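Local coordinates for protein ribulose bisphosphate carboxylase small chain (Galdieria sulphuraria, PDB 4F0H) that forms the small subunit of the sixteen-chain RuBisCO, the enzyme that fixes carbon dioxide onto ribulose 1,5-bisphosphate, and probably stabilises the catalytic large subunits, at residues K21-D24 / Y25-K29. Sequence-based numbering, arbitrary orientation.
Sequences KQID and YMISK
Four successive i to i+4 backbone hydrogen bonds join residues 21-24 to 25-28 in the last turns of helix 16-28, running from Tyr25 N to Lys21 O, Met26 N to Gln22 O, Ile27 N to Ile23 O (2.8 Å) and Ser28 N to Asp24 O. The side chains of Ile23 and Ile27, one turn apart, slant across each other, with CG2 of Ile23 4.1 Å from CD1 of Ile27. CG2 of Ile23 stands anti to the backbone N, beside the carbonyl carbon, which points it along the helix at the next turn. Its other branch ends at CD1, 4.3 Å from SD of Met26. This apolar side of the helix packs against the antiparallel sheet and helix 61-74 of the small subunit: Ile23 rests on Pro61 and Val64 of that helix, and Met26 on Ile96 of strand 93-101. Buried Gln22 also touches that strand, while its OE1 is hydrogen-bonded to a polar side chain of a chain of the other protein in the assembly. Asp24, partly exposed, turns its OD1 back to a salt bridge with Lys20. At the C-terminal end, Tyr25 O accepts two bonds, from Lys29 N and from Ser28 OG (2.6 Å), the hydroxyl approaching in the carbonyl plane on a lone pair.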
ATOM      1  N   LYS B  21      47.018  22.260  32.239  1.00  7.20           N
ATOM      2  CA  LYS B  21      47.175  23.017  31.035  1.00  8.29           C
ATOM      3  C   LYS B  21      45.917  22.893  30.142  1.00 13.80           C
ATOM      4  O   LYS B  21      45.581  23.860  29.469  1.00 14.41           O
ATOM      5  CB  LYS B  21      48.437  22.674  30.257  1.00 12.21           C
ATOM      6  CG  LYS B  21      49.731  22.832  31.085  1.00 16.08           C
ATOM      7  CD  LYS B  21      51.002  22.574  30.235  1.00 21.91           C
ATOM      8  CE  LYS B  21      52.335  22.685  31.089  1.00 24.51           C
ATOM      9  NZ  LYS B  21      52.459  21.768  32.271  1.00 29.76           N
ATOM     10  N   GLN B  22      45.232  21.729  30.158  1.00 11.26           N
ATOM     11  CA  GLN B  22      43.933  21.622  29.506  1.00 11.38           C
ATOM     12  C   GLN B  22      42.858  22.512  30.163  1.00 11.80           C
ATOM     13  O   GLN B  22      42.052  23.089  29.453  1.00 15.46           O
ATOM     14  CB  GLN B  22      43.458  20.175  29.353  1.00  7.63           C
ATOM     15  CG  GLN B  22      44.412  19.221  28.640  1.00 11.04           C
ATOM     16  CD  GLN B  22      44.737  19.683  27.263  1.00 12.29           C
ATOM     17  OE1 GLN B  22      43.854  20.118  26.494  1.00 15.24           O
ATOM     18  NE2 GLN B  22      46.030  19.669  26.947  1.00 16.92           N
ATOM     19  N   ILE B  23      42.846  22.655  31.474  1.00 12.73           N
ATOM     20  CA  ILE B  23      41.916  23.622  32.092  1.00 14.44           C
ATOM     21  C   ILE B  23      42.208  25.064  31.595  1.00 16.36           C
ATOM     22  O   ILE B  23      41.293  25.797  31.209  1.00 13.96           O
ATOM     23  CB  ILE B  23      42.003  23.604  33.628  1.00 16.76           C
ATOM     24  CG1 ILE B  23      41.873  22.198  34.214  1.00 17.89           C
ATOM     25  CG2 ILE B  23      40.916  24.417  34.249  1.00 14.65           C
ATOM     26  CD1 ILE B  23      41.006  21.341  33.395  1.00 21.25           C
ATOM     27  N   ASP B  24      43.489  25.467  31.599  1.00 12.94           N
ATOM     28  CA  ASP B  24      43.875  26.746  30.995  1.00 13.95           C
ATOM     29  C   ASP B  24      43.248  26.943  29.586  1.00 12.76           C
ATOM     30  O   ASP B  24      42.681  27.981  29.262  1.00 12.96           O
ATOM     31  CB  ASP B  24      45.397  26.823  30.922  1.00 11.56           C
ATOM     32  CG  ASP B  24      46.043  27.154  32.288  1.00 15.31           C
ATOM     33  OD1 ASP B  24      47.194  26.755  32.533  1.00 12.10           O
ATOM     34  OD2 ASP B  24      45.398  27.822  33.133  1.00 19.54           O
ATOM     35  N   TYR B  25      43.327  25.923  28.740  1.00 11.83           N
ATOM     36  CA  TYR B  25      42.810  26.084  27.408  1.00 10.38           C
ATOM     37  C   TYR B  25      41.273  26.325  27.492  1.00  8.66           C
ATOM     38  O   TYR B  25      40.709  27.264  26.890  1.00  2.39           O
ATOM     39  CB  TYR B  25      43.182  24.825  26.567  1.00 14.27           C
ATOM     40  CG  TYR B  25      42.326  24.660  25.319  1.00 17.39           C
ATOM     41  CD1 TYR B  25      42.624  25.331  24.132  1.00 17.14           C
ATOM     42  CD2 TYR B  25      41.205  23.788  25.347  1.00 19.48           C
ATOM     43  CE1 TYR B  25      41.795  25.183  22.988  1.00 21.24           C
ATOM     44  CE2 TYR B  25      40.372  23.623  24.230  1.00 22.18           C
ATOM     45  CZ  TYR B  25      40.666  24.332  23.061  1.00 22.63           C
ATOM     46  OH  TYR B  25      39.807  24.131  21.987  1.00 27.76           O
ATOM     47  N   MET B  26      40.597  25.454  28.235  1.00  7.96           N
ATOM     48  CA  MET B  26      39.151  25.594  28.423  1.00 12.57           C
ATOM     49  C   MET B  26      38.756  26.997  28.878  1.00 11.17           C
ATOM     50  O   MET B  26      37.767  27.568  28.413  1.00 12.59           O
ATOM     51  CB  MET B  26      38.618  24.523  29.393  1.00 10.18           C
ATOM     52  CG  MET B  26      39.073  23.139  28.907  1.00 14.52           C
ATOM     53  SD  MET B  26      38.503  21.825  29.976  1.00 17.28           S
ATOM     54  CE  MET B  26      36.775  22.043  29.828  1.00 17.54           C
ATOM     55  N   ILE B  27      39.543  27.538  29.799  1.00 12.91           N
ATOM     56  CA  ILE B  27      39.270  28.837  30.377  1.00 12.55           C
ATOM     57  C   ILE B  27      39.458  29.890  29.319  1.00 15.93           C
ATOM     58  O   ILE B  27      38.667  30.812  29.214  1.00 14.92           O
ATOM     59  CB  ILE B  27      40.169  29.113  31.576  1.00 14.74           C
ATOM     60  CG1 ILE B  27      39.840  28.192  32.775  1.00  9.96           C
ATOM     61  CG2 ILE B  27      40.054  30.581  32.060  1.00 15.83           C
ATOM     62  CD1 ILE B  27      40.748  28.498  33.959  1.00 15.85           C
ATOM     63  N   SER B  28      40.504  29.749  28.517  1.00 16.11           N
ATOM     64  CA  SER B  28      40.783  30.741  27.514  1.00 16.75           C
ATOM     65  C   SER B  28      39.667  30.685  26.484  1.00 16.92           C
ATOM     66  O   SER B  28      39.388  31.678  25.866  1.00 18.11           O
ATOM     67  CB  SER B  28      42.130  30.452  26.883  1.00 14.31           C
ATOM     68  OG  SER B  28      41.925  29.394  25.938  1.00 25.03           O
ATOM     69  N   LYS B  29      38.977  29.547  26.369  1.00 19.08           N
ATOM     70  CA  LYS B  29      37.871  29.374  25.421  1.00 16.15           C
ATOM     71  C   LYS B  29      36.536  29.751  26.031  1.00 16.40           C
ATOM     72  O   LYS B  29      35.477  29.608  25.421  1.00 19.32           O
ATOM     73  CB  LYS B  29      37.761  27.899  25.046  1.00 15.33           C
ATOM     74  CG  LYS B  29      38.439  27.531  23.746  1.00 18.84           C
ATOM     75  CD  LYS B  29      39.608  28.421  23.515  1.00 20.10           C
ATOM     76  CE  LYS B  29      39.969  28.427  22.011  1.00 26.20           C
ATOM     77  NZ  LYS B  29      38.793  27.940  21.171  1.00 28.98           N
TER